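Local coordinates for protein purine phosphoribosyltransferase (Pyrococcus horikoshii, PDB 1VDM) that probably acts as a glycosyltransferase of the type I phosphoribosyltransferase family, transferring a phosphoribosyl group to a purine base, at residues G[98-103]-G[124-129]; G[118-123]-G[132-137]; G[25-30]-G[46-51]. All blocks are in the same frame, centred on the assembly; numbering follows the deposited sequence.

Contact 1 of 3, residues G[98-103]-G[124-129]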
ATOM      1  N   THR G  98      15.177  44.773  12.433  1.00 52.63           N
ATOM      2  CA  THR G  98      14.328  44.353  11.324  1.00 51.17           C
ATOM      3  C   THR G  98      12.852  44.647  11.563  1.00 50.06           C
ATOM      4  O   THR G  98      12.151  45.137  10.673  1.00 48.77           O
ATOM      5  CB  THR G  98      14.483  42.846  11.044  1.00 51.43           C
ATOM      6  OG1 THR G  98      15.856  42.549  10.766  1.00 51.62           O
ATOM      7  CG2 THR G  98      13.645  42.444   9.849  1.00 51.18           C
ATOM      8  N   LEU G  99      12.383  44.347  12.769  1.00 49.55           N
ATOM      9  CA  LEU G  99      10.990  44.578  13.105  1.00 49.57           C
ATOM     10  C   LEU G  99      10.551  46.028  12.928  1.00 51.81           C
ATOM     11  O   LEU G  99       9.469  46.289  12.396  1.00 52.22           O
ATOM     12  CB  LEU G  99      10.704  44.094  14.528  1.00 48.55           C
ATOM     13  CG  LEU G  99      10.557  42.572  14.645  1.00 48.04           C
ATOM     14  CD1 LEU G  99      10.340  42.153  16.086  1.00 46.86           C
ATOM     15  CD2 LEU G  99       9.383  42.131  13.792  1.00 46.34           C
ATOM     16  N   GLU G 100      11.373  46.981  13.355  1.00 53.19           N
ATOM     17  CA  GLU G 100      10.997  48.384  13.196  1.00 54.44           C
ATOM     18  C   GLU G 100      10.810  48.746  11.726  1.00 53.42           C
ATOM     19  O   GLU G 100       9.889  49.483  11.374  1.00 52.40           O
ATOM     20  CB  GLU G 100      12.035  49.303  13.850  1.00 56.71           C
ATOM     21  CG  GLU G 100      11.941  49.301  15.369  1.00 62.18           C
ATOM     22  CD  GLU G 100      12.860  50.309  16.036  1.00 65.87           C
ATOM     23  OE1 GLU G 100      12.850  50.373  17.289  1.00 67.38           O
ATOM     24  OE2 GLU G 100      13.587  51.034  15.316  1.00 67.96           O
ATOM     25  N   VAL G 101      11.674  48.224  10.863  1.00 52.33           N
ATOM     26  CA  VAL G 101      11.552  48.498   9.438  1.00 53.03           C
ATOM     27  C   VAL G 101      10.235  47.920   8.917  1.00 54.42           C
ATOM     28  O   VAL G 101       9.541  48.543   8.113  1.00 55.03           O
ATOM     29  CB  VAL G 101      12.703  47.865   8.645  1.00 53.59           C
ATOM     30  CG1 VAL G 101      12.545  48.176   7.165  1.00 54.42           C
ATOM     31  CG2 VAL G 101      14.033  48.385   9.156  1.00 54.69           C
ATOM     32  N   VAL G 102       9.895  46.720   9.385  1.00 53.97           N
ATOM     33  CA  VAL G 102       8.665  46.049   8.965  1.00 51.86           C
ATOM     34  C   VAL G 102       7.409  46.744   9.488  1.00 51.70           C
ATOM     35  O   VAL G 102       6.387  46.765   8.807  1.00 51.85           O
ATOM     36  CB  VAL G 102       8.652  44.567   9.420  1.00 49.80           C
ATOM     37  CG1 VAL G 102       7.357  43.904   9.012  1.00 48.01           C
ATOM     38  CG2 VAL G 102       9.818  43.835   8.807  1.00 49.28           C
ATOM     39  N   ILE G 103       7.475  47.311  10.687  1.00 51.02           N
ATOM     40  CA  ILE G 103       6.314  47.995  11.240  1.00 52.15           C
ATOM     41  C   ILE G 103       6.033  49.268  10.454  1.00 54.13           C
ATOM     42  O   ILE G 103       4.913  49.772  10.455  1.00 54.99           O
ATOM     43  CB  ILE G 103       6.518  48.345  12.724  1.00 50.31           C
ATOM     44  CG1 ILE G 103       6.731  47.062  13.525  1.00 50.09           C
ATOM     45  CG2 ILE G 103       5.305  49.087  13.260  1.00 48.44           C
ATOM     46  CD1 ILE G 103       6.956  47.291  14.997  1.00 49.24           C
ATOM     47  N   TRP G 124      17.322  43.015  25.445  1.00 46.61           N
ATOM     48  CA  TRP G 124      17.612  44.362  24.986  1.00 47.25           C
ATOM     49  C   TRP G 124      16.856  44.886  23.784  1.00 48.39           C
ATOM     50  O   TRP G 124      16.892  46.087  23.512  1.00 51.18           O
ATOM     51  CB  TRP G 124      19.101  44.472  24.677  1.00 45.50           C
ATOM     52  CG  TRP G 124      19.593  43.371  23.813  1.00 47.07           C
ATOM     53  CD1 TRP G 124      19.421  43.247  22.470  1.00 46.78           C
ATOM     54  CD2 TRP G 124      20.314  42.206  24.239  1.00 47.84           C
ATOM     55  NE1 TRP G 124      19.989  42.077  22.026  1.00 46.25           N
ATOM     56  CE2 TRP G 124      20.545  41.418  23.091  1.00 47.79           C
ATOM     57  CE3 TRP G 124      20.788  41.752  25.478  1.00 47.17           C
ATOM     58  CZ2 TRP G 124      21.230  40.197  23.145  1.00 47.72           C
ATOM     59  CZ3 TRP G 124      21.468  40.539  25.532  1.00 47.91           C
ATOM     60  CH2 TRP G 124      21.682  39.775  24.371  1.00 48.68           C
ATOM     61  N   THR G 125      16.178  44.000  23.063  1.00 48.08           N
ATOM     62  CA  THR G 125      15.429  44.390  21.869  1.00 47.92           C
ATOM     63  C   THR G 125      14.675  45.718  22.020  1.00 48.76           C
ATOM     64  O   THR G 125      14.199  46.060  23.102  1.00 48.45           O
ATOM     65  CB  THR G 125      14.406  43.308  21.497  1.00 46.18           C
ATOM     66  OG1 THR G 125      13.755  43.671  20.276  1.00 47.04           O
ATOM     67  CG2 THR G 125      13.362  43.173  22.589  1.00 44.21           C
ATOM     68  N   SER G 126      14.570  46.461  20.924  1.00 49.46           N
ATOM     69  CA  SER G 126      13.862  47.731  20.936  1.00 50.06           C
ATOM     70  C   SER G 126      12.404  47.503  20.538  1.00 49.49           C
ATOM     71  O   SER G 126      11.619  48.448  20.454  1.00 49.82           O
ATOM     72  CB  SER G 126      14.510  48.715  19.962  1.00 51.63           C
ATOM     73  OG  SER G 126      14.305  48.314  18.618  1.00 55.07           O
ATOM     74  N   VAL G 127      12.058  46.245  20.276  1.00 48.37           N
ATOM     75  CA  VAL G 127      10.696  45.877  19.897  1.00 47.63           C
ATOM     76  C   VAL G 127      10.275  44.590  20.590  1.00 46.88           C
ATOM     77  O   VAL G 127      10.506  43.486  20.082  1.00 47.50           O
ATOM     78  CB  VAL G 127      10.550  45.680  18.367  1.00 47.88           C
ATOM     79  CG1 VAL G 127       9.206  45.048  18.049  1.00 46.76           C
ATOM     80  CG2 VAL G 127      10.656  47.019  17.659  1.00 48.67           C
ATOM     81  N   VAL G 128       9.667  44.745  21.762  1.00 44.49           N
ATOM     82  CA  VAL G 128       9.194  43.606  22.527  1.00 43.99           C
ATOM     83  C   VAL G 128       7.992  43.037  21.788  1.00 45.03           C
ATOM     84  O   VAL G 128       7.088  43.778  21.392  1.00 45.81           O
ATOM     85  CB  VAL G 128       8.753  44.021  23.950  1.00 43.02           C
ATOM     86  CG1 VAL G 128       8.249  42.798  24.722  1.00 42.20           C
ATOM     87  CG2 VAL G 128       9.912  44.673  24.678  1.00 39.39           C
ATOM     88  N   PRO G 129       7.976  41.715  21.569  1.00 45.47           N
ATOM     89  CA  PRO G 129       6.846  41.101  20.863  1.00 46.12           C
ATOM     90  C   PRO G 129       5.590  41.106  21.732  1.00 45.45           C
ATOM     91  O   PRO G 129       5.671  40.979  22.954  1.00 44.88           O
ATOM     92  CB  PRO G 129       7.349  39.682  20.578  1.00 45.33           C
ATOM     93  CG  PRO G 129       8.851  39.852  20.529  1.00 44.75           C
ATOM     94  CD  PRO G 129       9.086  40.758  21.702  1.00 46.23           C
TER
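Val127, in the irregular loop 124-129, sets its isopropyl group against the side of helix 97-107 formed by Leu99, Glu100 and Ile103. From its CB, which looks toward the helix, the side chain forks. CG1, anti to the backbone N (chi1 169°), reaches the leucine, with Leu99 CD1 3.7 Å and Leu99 CB 3.9 Å from it, and, more loosely, lies 4.4 Å from Ile103 CD1. The other branch turns to the glutamate: Val127 CG2 meets Glu100 CG at 3.5 Å, a close apolar touch on the methylene short of the carboxylate. Glu100 runs on fully extended beyond CG and carries OE1 to 2.9 Å from Ser126 OG, a hydroxyl whose one proton also has Thr95 O within reach. The loop is braced from within by an ST turn, in which Val127 N donates to Thr125 OG1 at 3.1 Å with an N-H...O angle of 163°. Ser93 OG hydrogen-bonds to both Thr125 OG1 and Val127 O, and Ile116 of strand 113-118 also packs on Val127. Sequence and position around Ser93, Asp94 and Thr95 are consistent with the PRPP-binding loop of type I phosphoribosyltransferases, and helix 97-107 is the helix that follows this loop in the fold.

Contact 2 of 3, residues G[118-123]-G[132-137]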
ATOM      1  N   CYS G 118       6.498  36.354  17.987  1.00 33.10           N
ATOM      2  CA  CYS G 118       7.824  35.783  17.780  1.00 34.63           C
ATOM      3  C   CYS G 118       7.993  34.531  18.609  1.00 33.29           C
ATOM      4  O   CYS G 118       7.317  34.347  19.620  1.00 32.43           O
ATOM      5  CB  CYS G 118       8.917  36.776  18.197  1.00 36.52           C
ATOM      6  SG  CYS G 118       9.102  38.212  17.142  1.00 44.78           S
ATOM      7  N   LEU G 119       8.904  33.669  18.186  1.00 31.96           N
ATOM      8  CA  LEU G 119       9.168  32.461  18.940  1.00 33.94           C
ATOM      9  C   LEU G 119       9.920  32.852  20.210  1.00 35.32           C
ATOM     10  O   LEU G 119       9.634  32.343  21.296  1.00 35.57           O
ATOM     11  CB  LEU G 119      10.020  31.503  18.118  1.00 30.96           C
ATOM     12  CG  LEU G 119       9.366  30.937  16.862  1.00 31.73           C
ATOM     13  CD1 LEU G 119      10.401  30.157  16.044  1.00 28.75           C
ATOM     14  CD2 LEU G 119       8.199  30.039  17.282  1.00 28.73           C
ATOM     15  N   ALA G 120      10.880  33.767  20.063  1.00 37.28           N
ATOM     16  CA  ALA G 120      11.695  34.220  21.183  1.00 40.34           C
ATOM     17  C   ALA G 120      12.103  35.679  21.064  1.00 41.73           C
ATOM     18  O   ALA G 120      11.967  36.299  20.009  1.00 41.02           O
ATOM     19  CB  ALA G 120      12.941  33.353  21.299  1.00 39.02           C
ATOM     20  N   MET G 121      12.601  36.224  22.166  1.00 43.62           N
ATOM     21  CA  MET G 121      13.062  37.605  22.193  1.00 46.82           C
ATOM     22  C   MET G 121      14.259  37.715  23.118  1.00 46.82           C
ATOM     23  O   MET G 121      14.441  36.896  24.022  1.00 47.26           O
ATOM     24  CB  MET G 121      11.969  38.555  22.694  1.00 48.64           C
ATOM     25  CG  MET G 121      11.747  38.518  24.201  1.00 52.77           C
ATOM     26  SD  MET G 121      11.886  40.148  25.008  1.00 58.84           S
ATOM     27  CE  MET G 121      12.644  39.671  26.557  1.00 56.32           C
ATOM     28  N   LYS G 122      15.076  38.730  22.878  1.00 46.66           N
ATOM     29  CA  LYS G 122      16.247  38.973  23.705  1.00 46.22           C
ATOM     30  C   LYS G 122      15.992  40.258  24.498  1.00 46.80           C
ATOM     31  O   LYS G 122      15.495  41.247  23.954  1.00 46.71           O
ATOM     32  CB  LYS G 122      17.487  39.054  22.817  1.00 44.09           C
ATOM     33  CG  LYS G 122      17.866  37.679  22.271  1.00 41.59           C
ATOM     34  CD  LYS G 122      18.882  37.745  21.160  1.00 41.99           C
ATOM     35  CE  LYS G 122      19.410  36.360  20.834  1.00 41.79           C
ATOM     36  NZ  LYS G 122      20.487  36.407  19.812  1.00 41.61           N
ATOM     37  N   PRO G 123      16.313  40.244  25.804  1.00 47.34           N
ATOM     38  CA  PRO G 123      16.150  41.340  26.769  1.00 47.87           C
ATOM     39  C   PRO G 123      16.335  42.783  26.296  1.00 47.75           C
ATOM     40  O   PRO G 123      15.583  43.674  26.692  1.00 48.65           O
ATOM     41  CB  PRO G 123      17.139  40.971  27.871  1.00 46.95           C
ATOM     42  CG  PRO G 123      17.090  39.488  27.873  1.00 49.14           C
ATOM     43  CD  PRO G 123      17.118  39.156  26.393  1.00 47.40           C
ATOM     44  N   TYR G 132       5.301  36.032  22.620  1.00 40.58           N
ATOM     45  CA  TYR G 132       6.532  35.283  22.378  1.00 40.41           C
ATOM     46  C   TYR G 132       6.645  34.160  23.402  1.00 39.70           C
ATOM     47  O   TYR G 132       5.939  34.171  24.406  1.00 40.18           O
ATOM     48  CB  TYR G 132       7.767  36.211  22.422  1.00 42.09           C
ATOM     49  CG  TYR G 132       8.188  36.715  23.791  1.00 44.40           C
ATOM     50  CD1 TYR G 132       8.900  35.897  24.671  1.00 44.48           C
ATOM     51  CD2 TYR G 132       7.875  38.012  24.205  1.00 43.71           C
ATOM     52  CE1 TYR G 132       9.289  36.355  25.928  1.00 46.17           C
ATOM     53  CE2 TYR G 132       8.258  38.483  25.460  1.00 45.63           C
ATOM     54  CZ  TYR G 132       8.963  37.649  26.318  1.00 46.36           C
ATOM     55  OH  TYR G 132       9.320  38.098  27.570  1.00 46.97           O
ATOM     56  N   VAL G 133       7.523  33.192  23.153  1.00 37.75           N
ATOM     57  CA  VAL G 133       7.677  32.054  24.057  1.00 35.93           C
ATOM     58  C   VAL G 133       9.021  31.940  24.770  1.00 36.75           C
ATOM     59  O   VAL G 133       9.076  31.649  25.969  1.00 35.10           O
ATOM     60  CB  VAL G 133       7.433  30.727  23.299  1.00 35.73           C
ATOM     61  CG1 VAL G 133       7.639  29.537  24.230  1.00 33.06           C
ATOM     62  CG2 VAL G 133       6.037  30.719  22.719  1.00 33.40           C
ATOM     63  N   PHE G 134      10.108  32.156  24.038  1.00 37.83           N
ATOM     64  CA  PHE G 134      11.432  32.033  24.634  1.00 39.41           C
ATOM     65  C   PHE G 134      12.169  33.345  24.887  1.00 40.84           C
ATOM     66  O   PHE G 134      12.140  34.272  24.074  1.00 39.09           O
ATOM     67  CB  PHE G 134      12.298  31.099  23.782  1.00 40.76           C
ATOM     68  CG  PHE G 134      11.690  29.743  23.562  1.00 39.78           C
ATOM     69  CD1 PHE G 134      11.251  29.359  22.295  1.00 39.60           C
ATOM     70  CD2 PHE G 134      11.558  28.846  24.619  1.00 39.91           C
ATOM     71  CE1 PHE G 134      10.688  28.100  22.088  1.00 40.22           C
ATOM     72  CE2 PHE G 134      10.994  27.579  24.423  1.00 39.96           C
ATOM     73  CZ  PHE G 134      10.559  27.207  23.157  1.00 38.74           C
ATOM     74  N   ARG G 135      12.832  33.389  26.038  1.00 43.03           N
ATOM     75  CA  ARG G 135      13.631  34.539  26.392  1.00 45.16           C
ATOM     76  C   ARG G 135      15.038  34.089  26.731  1.00 44.91           C
ATOM     77  O   ARG G 135      15.254  33.185  27.527  1.00 46.07           O
ATOM     78  CB  ARG G 135      12.990  35.210  27.607  1.00 48.16           C
ATOM     79  CG  ARG G 135      13.749  36.462  28.050  1.00 54.04           C
ATOM     80  CD  ARG G 135      13.401  36.869  29.487  1.00 58.62           C
ATOM     81  NE  ARG G 135      13.185  38.316  29.576  1.00 62.66           N
ATOM     82  CZ  ARG G 135      14.035  39.020  30.346  1.00 65.34           C
ATOM     83  NH1 ARG G 135      15.021  38.406  30.978  1.00 64.94           N
ATOM     84  NH2 ARG G 135      13.876  40.340  30.472  1.00 64.38           N
ATOM     85  N   THR G 136      15.992  34.697  26.037  1.00 43.60           N
ATOM     86  CA  THR G 136      17.392  34.310  26.201  1.00 44.06           C
ATOM     87  C   THR G 136      18.342  35.407  25.736  1.00 44.65           C
ATOM     88  O   THR G 136      17.949  36.310  24.997  1.00 45.11           O
ATOM     89  CB  THR G 136      17.720  33.016  25.390  1.00 45.44           C
ATOM     90  OG1 THR G 136      19.059  32.591  25.678  1.00 43.87           O
ATOM     91  CG2 THR G 136      17.599  33.278  23.890  1.00 43.04           C
ATOM     92  N   GLU G 137      19.592  35.324  26.176  1.00 45.24           N
ATOM     93  CA  GLU G 137      20.601  36.297  25.770  1.00 45.48           C
ATOM     94  C   GLU G 137      21.585  35.626  24.813  1.00 44.90           C
ATOM     95  O   GLU G 137      22.354  36.295  24.119  1.00 45.17           O
ATOM     96  CB  GLU G 137      21.339  36.843  26.994  1.00 47.11           C
ATOM     97  CG  GLU G 137      20.464  37.690  27.923  1.00 52.41           C
ATOM     98  CD  GLU G 137      21.235  38.252  29.121  1.00 55.58           C
ATOM     99  OE1 GLU G 137      20.615  38.957  29.955  1.00 55.76           O
ATOM    100  OE2 GLU G 137      22.457  37.988  29.228  1.00 56.35           O
TER
HETATM  101  O   HOH W   1      23.123  36.700  21.289  1.00 42.61           O
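In a small parallel sheet with strand 120-121 between 92-93 and 134-135, the bridges Ala120-Phe134 and Met121-Arg135 join the last two strands. Leu119 O takes two N-H groups: Phe134 N at 2.8 Å in the carbonyl plane, and Val133 N at 2.9 Å, well above that plane. Phe134 O then receives Met121 N at 2.8 Å, and Thr136 N gives a weak bond to Met121 O. On the face carrying Met121 and Arg135, the methionine sets CG over the middle of the Tyr132 ring, 3.5 Å from its centroid and 9° off the normal, with SD oblique to the ring in a Met-aromatic contact. Bent at chi2 (125°) and chi3, Met121 sends CE on to 3.4 Å from Arg135 NE. With an alanine here in place of Tyr132, Met121 CG and SD would probably lose the ring they lie against, leaving the thioether freer to turn and a gap beside Ile150 of the second subunit. Pro123 CG lies over one face of the Arg135 guanidinium, towards its rim. Beyond the strands, Lys122 NZ forms a salt bridge with Asp94 and donates to a water 3.0 Å away, which in turn donates to Glu137 O.

Contact 3 of 3, residues G[25-30]-G[46-51]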
ATOM      1  N   TYR G  25      -7.121  37.448  19.126  1.00 57.69           N
ATOM      2  CA  TYR G  25      -6.839  38.672  18.379  1.00 56.25           C
ATOM      3  C   TYR G  25      -7.462  38.674  16.976  1.00 56.03           C
ATOM      4  O   TYR G  25      -7.667  39.732  16.386  1.00 56.41           O
ATOM      5  CB  TYR G  25      -5.321  38.879  18.288  1.00 55.91           C
ATOM      6  CG  TYR G  25      -4.898  40.034  17.409  1.00 56.52           C
ATOM      7  CD1 TYR G  25      -5.341  41.334  17.665  1.00 55.94           C
ATOM      8  CD2 TYR G  25      -4.065  39.824  16.305  1.00 56.31           C
ATOM      9  CE1 TYR G  25      -4.969  42.398  16.842  1.00 55.21           C
ATOM     10  CE2 TYR G  25      -3.684  40.880  15.479  1.00 56.83           C
ATOM     11  CZ  TYR G  25      -4.141  42.165  15.753  1.00 55.83           C
ATOM     12  OH  TYR G  25      -3.771  43.210  14.934  1.00 54.15           O
ATOM     13  N   LYS G  26      -7.752  37.488  16.446  1.00 56.13           N
ATOM     14  CA  LYS G  26      -8.374  37.349  15.129  1.00 55.66           C
ATOM     15  C   LYS G  26      -7.722  38.142  13.994  1.00 55.29           C
ATOM     16  O   LYS G  26      -8.290  39.111  13.487  1.00 55.91           O
ATOM     17  CB  LYS G  26      -9.852  37.721  15.228  1.00 56.51           C
ATOM     18  CG  LYS G  26     -10.591  36.934  16.298  1.00 59.26           C
ATOM     19  CD  LYS G  26     -12.061  37.306  16.366  1.00 61.24           C
ATOM     20  CE  LYS G  26     -12.769  36.531  17.468  1.00 63.98           C
ATOM     21  NZ  LYS G  26     -12.170  36.792  18.809  1.00 65.31           N
ATOM     22  N   PRO G  27      -6.519  37.725  13.575  1.00 54.60           N
ATOM     23  CA  PRO G  27      -5.742  38.352  12.503  1.00 54.14           C
ATOM     24  C   PRO G  27      -6.393  38.197  11.135  1.00 54.28           C
ATOM     25  O   PRO G  27      -6.894  37.126  10.796  1.00 54.06           O
ATOM     26  CB  PRO G  27      -4.412  37.615  12.565  1.00 53.92           C
ATOM     27  CG  PRO G  27      -4.318  37.189  13.993  1.00 56.39           C
ATOM     28  CD  PRO G  27      -5.706  36.717  14.276  1.00 55.14           C
ATOM     29  N   ASP G  28      -6.373  39.263  10.346  1.00 53.71           N
ATOM     30  CA  ASP G  28      -6.946  39.227   9.010  1.00 53.22           C
ATOM     31  C   ASP G  28      -5.864  38.860   8.003  1.00 52.28           C
ATOM     32  O   ASP G  28      -6.152  38.375   6.908  1.00 52.81           O
ATOM     33  CB  ASP G  28      -7.531  40.593   8.644  1.00 56.44           C
ATOM     34  CG  ASP G  28      -8.598  41.053   9.619  1.00 59.38           C
ATOM     35  OD1 ASP G  28      -9.076  42.204   9.489  1.00 61.36           O
ATOM     36  OD2 ASP G  28      -8.959  40.265  10.519  1.00 62.85           O
ATOM     37  N   VAL G  29      -4.614  39.095   8.385  1.00 50.41           N
ATOM     38  CA  VAL G  29      -3.485  38.813   7.513  1.00 48.28           C
ATOM     39  C   VAL G  29      -2.198  38.617   8.313  1.00 47.20           C
ATOM     40  O   VAL G  29      -2.039  39.164   9.408  1.00 46.51           O
ATOM     41  CB  VAL G  29      -3.287  39.964   6.505  1.00 48.96           C
ATOM     42  CG1 VAL G  29      -3.034  41.266   7.252  1.00 49.60           C
ATOM     43  CG2 VAL G  29      -2.136  39.653   5.568  1.00 48.50           C
ATOM     44  N   ILE G  30      -1.293  37.815   7.764  1.00 45.02           N
ATOM     45  CA  ILE G  30      -0.017  37.548   8.405  1.00 43.65           C
ATOM     46  C   ILE G  30       1.119  38.030   7.516  1.00 42.78           C
ATOM     47  O   ILE G  30       1.088  37.879   6.292  1.00 40.10           O
ATOM     48  CB  ILE G  30       0.215  36.048   8.664  1.00 43.83           C
ATOM     49  CG1 ILE G  30      -0.814  35.505   9.651  1.00 44.35           C
ATOM     50  CG2 ILE G  30       1.603  35.841   9.225  1.00 42.30           C
ATOM     51  CD1 ILE G  30      -0.656  34.012   9.931  1.00 42.90           C
ATOM     52  N   HIS G  46      -1.757  28.362   8.406  1.00 47.60           N
ATOM     53  CA  HIS G  46      -2.565  27.148   8.357  1.00 47.92           C
ATOM     54  C   HIS G  46      -3.420  26.997   9.619  1.00 48.51           C
ATOM     55  O   HIS G  46      -4.637  26.865   9.533  1.00 49.85           O
ATOM     56  CB  HIS G  46      -1.658  25.916   8.209  1.00 48.00           C
ATOM     57  CG  HIS G  46      -1.070  25.751   6.841  1.00 47.62           C
ATOM     58  ND1 HIS G  46      -1.790  25.254   5.776  1.00 48.58           N
ATOM     59  CD2 HIS G  46       0.171  26.014   6.363  1.00 47.97           C
ATOM     60  CE1 HIS G  46      -1.019  25.217   4.702  1.00 48.18           C
ATOM     61  NE2 HIS G  46       0.175  25.672   5.032  1.00 47.74           N
ATOM     62  N   ILE G  47      -2.775  27.031  10.786  1.00 48.69           N
ATOM     63  CA  ILE G  47      -3.450  26.882  12.075  1.00 46.91           C
ATOM     64  C   ILE G  47      -4.572  27.883  12.352  1.00 49.15           C
ATOM     65  O   ILE G  47      -5.488  27.590  13.117  1.00 50.52           O
ATOM     66  CB  ILE G  47      -2.451  26.978  13.246  1.00 44.29           C
ATOM     67  CG1 ILE G  47      -1.313  25.979  13.053  1.00 43.19           C
ATOM     68  CG2 ILE G  47      -3.160  26.678  14.557  1.00 44.84           C
ATOM     69  CD1 ILE G  47      -0.309  25.977  14.189  1.00 42.03           C
ATOM     70  N   LEU G  48      -4.510  29.058  11.743  1.00 50.23           N
ATOM     71  CA  LEU G  48      -5.533  30.068  11.979  1.00 52.29           C
ATOM     72  C   LEU G  48      -6.593  30.187  10.880  1.00 54.55           C
ATOM     73  O   LEU G  48      -7.173  31.260  10.689  1.00 56.36           O
ATOM     74  CB  LEU G  48      -4.872  31.430  12.201  1.00 50.70           C
ATOM     75  CG  LEU G  48      -3.979  31.564  13.438  1.00 49.49           C
ATOM     76  CD1 LEU G  48      -3.334  32.936  13.434  1.00 48.99           C
ATOM     77  CD2 LEU G  48      -4.795  31.364  14.706  1.00 48.53           C
ATOM     78  N   GLY G  49      -6.845  29.098  10.158  1.00 55.88           N
ATOM     79  CA  GLY G  49      -7.849  29.132   9.110  1.00 57.48           C
ATOM     80  C   GLY G  49      -7.381  29.679   7.772  1.00 58.66           C
ATOM     81  O   GLY G  49      -8.046  30.522   7.168  1.00 59.30           O
ATOM     82  N   ASP G  50      -6.241  29.186   7.303  1.00 59.60           N
ATOM     83  CA  ASP G  50      -5.668  29.616   6.031  1.00 60.81           C
ATOM     84  C   ASP G  50      -5.837  31.098   5.727  1.00 59.67           C
ATOM     85  O   ASP G  50      -6.284  31.460   4.639  1.00 60.42           O
ATOM     86  CB  ASP G  50      -6.248  28.797   4.872  1.00 62.48           C
ATOM     87  CG  ASP G  50      -5.649  27.400   4.779  1.00 66.31           C
ATOM     88  OD1 ASP G  50      -6.002  26.663   3.828  1.00 68.54           O
ATOM     89  OD2 ASP G  50      -4.828  27.035   5.651  1.00 65.94           O
ATOM     90  N   ILE G  51      -5.486  31.954   6.682  1.00 57.58           N
ATOM     91  CA  ILE G  51      -5.585  33.390   6.458  1.00 56.22           C
ATOM     92  C   ILE G  51      -4.404  33.777   5.573  1.00 54.91           C
ATOM     93  O   ILE G  51      -3.303  33.245   5.723  1.00 54.08           O
ATOM     94  CB  ILE G  51      -5.521  34.187   7.779  1.00 57.35           C
ATOM     95  CG1 ILE G  51      -4.207  33.894   8.497  1.00 56.69           C
ATOM     96  CG2 ILE G  51      -6.726  33.843   8.663  1.00 55.64           C
ATOM     97  CD1 ILE G  51      -4.052  34.654   9.783  1.00 57.97           C
TER
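At the end of helix 38-47 the chain leaves helical geometry at Leu48, swings through Gly49 and Asp50, both with positive phi, and returns to extended angles at Ile51, which faces Pro27 and Ile30 at the entry to strand 29-33. Gly49 N bonds back to His46 O, three residues earlier, at 3.2 Å, as the helix gives way to the turn. At the Gly49 angles (phi 83°, psi 48°) a side chain would press on the carbonyl oxygen of Leu48, which accounts for the glycine. Contact between the segments is almost wholly apolar, and Ile51 carries most of it. Its CG1 stands between the backbone N and the carbonyl carbon (chi1 59°), and the extended end of the chain carries CD1 across Ile30 at about a right angle. There Ile51 CD1 lies 3.4 Å from Ile30 CG1 and 3.5 Å from Ile30 CD1, so the methyl lies against the CG1-CD1 branch of Ile30. The same methyl also reaches Pro27, with Ile51 CD1 4.1 Å from Pro27 CB, while Ile51 CG2 comes near Pro27 O at 3.9 Å. Leu48 adds a looser touch, its CD1 4.4 Å from Pro27 CG. Val87 of strand 85-90 packs on both Pro27 and Ile30. Ile51 O accepts a hydrogen bond from Ser45 OG, tying the turn back to its helix. Backbone bonds of Ile30 with Pro52 and Lys54 set strand 53-61 beside strand 29-33, which makes this the helix-to-strand return of a beta-alpha-beta crossover of the phosphoribosyltransferase fold.

How the contacts relate
Contacts 1 and 2 are neighbours whose segments alternate along the chain, their centres about 12 Å apart. They meet directly: Pro129 CD packs on Met121 CB at 3.8 Å, Trp124 CH2 lies 3.6 Å from Glu137 O, and Leu99 CD1 is 4.3 Å from Cys118 SG. Both also draw on Ser93 and Asp94, in the region that by sequence resembles the family's PRPP-binding loop, and both touch the second subunit. Contact 3 stands apart, its centre about 21 Å from contact 1 and 22 Å from contact 2. It lies at the central five-stranded sheet, at the start of strand 29-33, whereas contact 2 pairs strands of the separate small sheet; residues of its 46-51 segment pack on the third subunit.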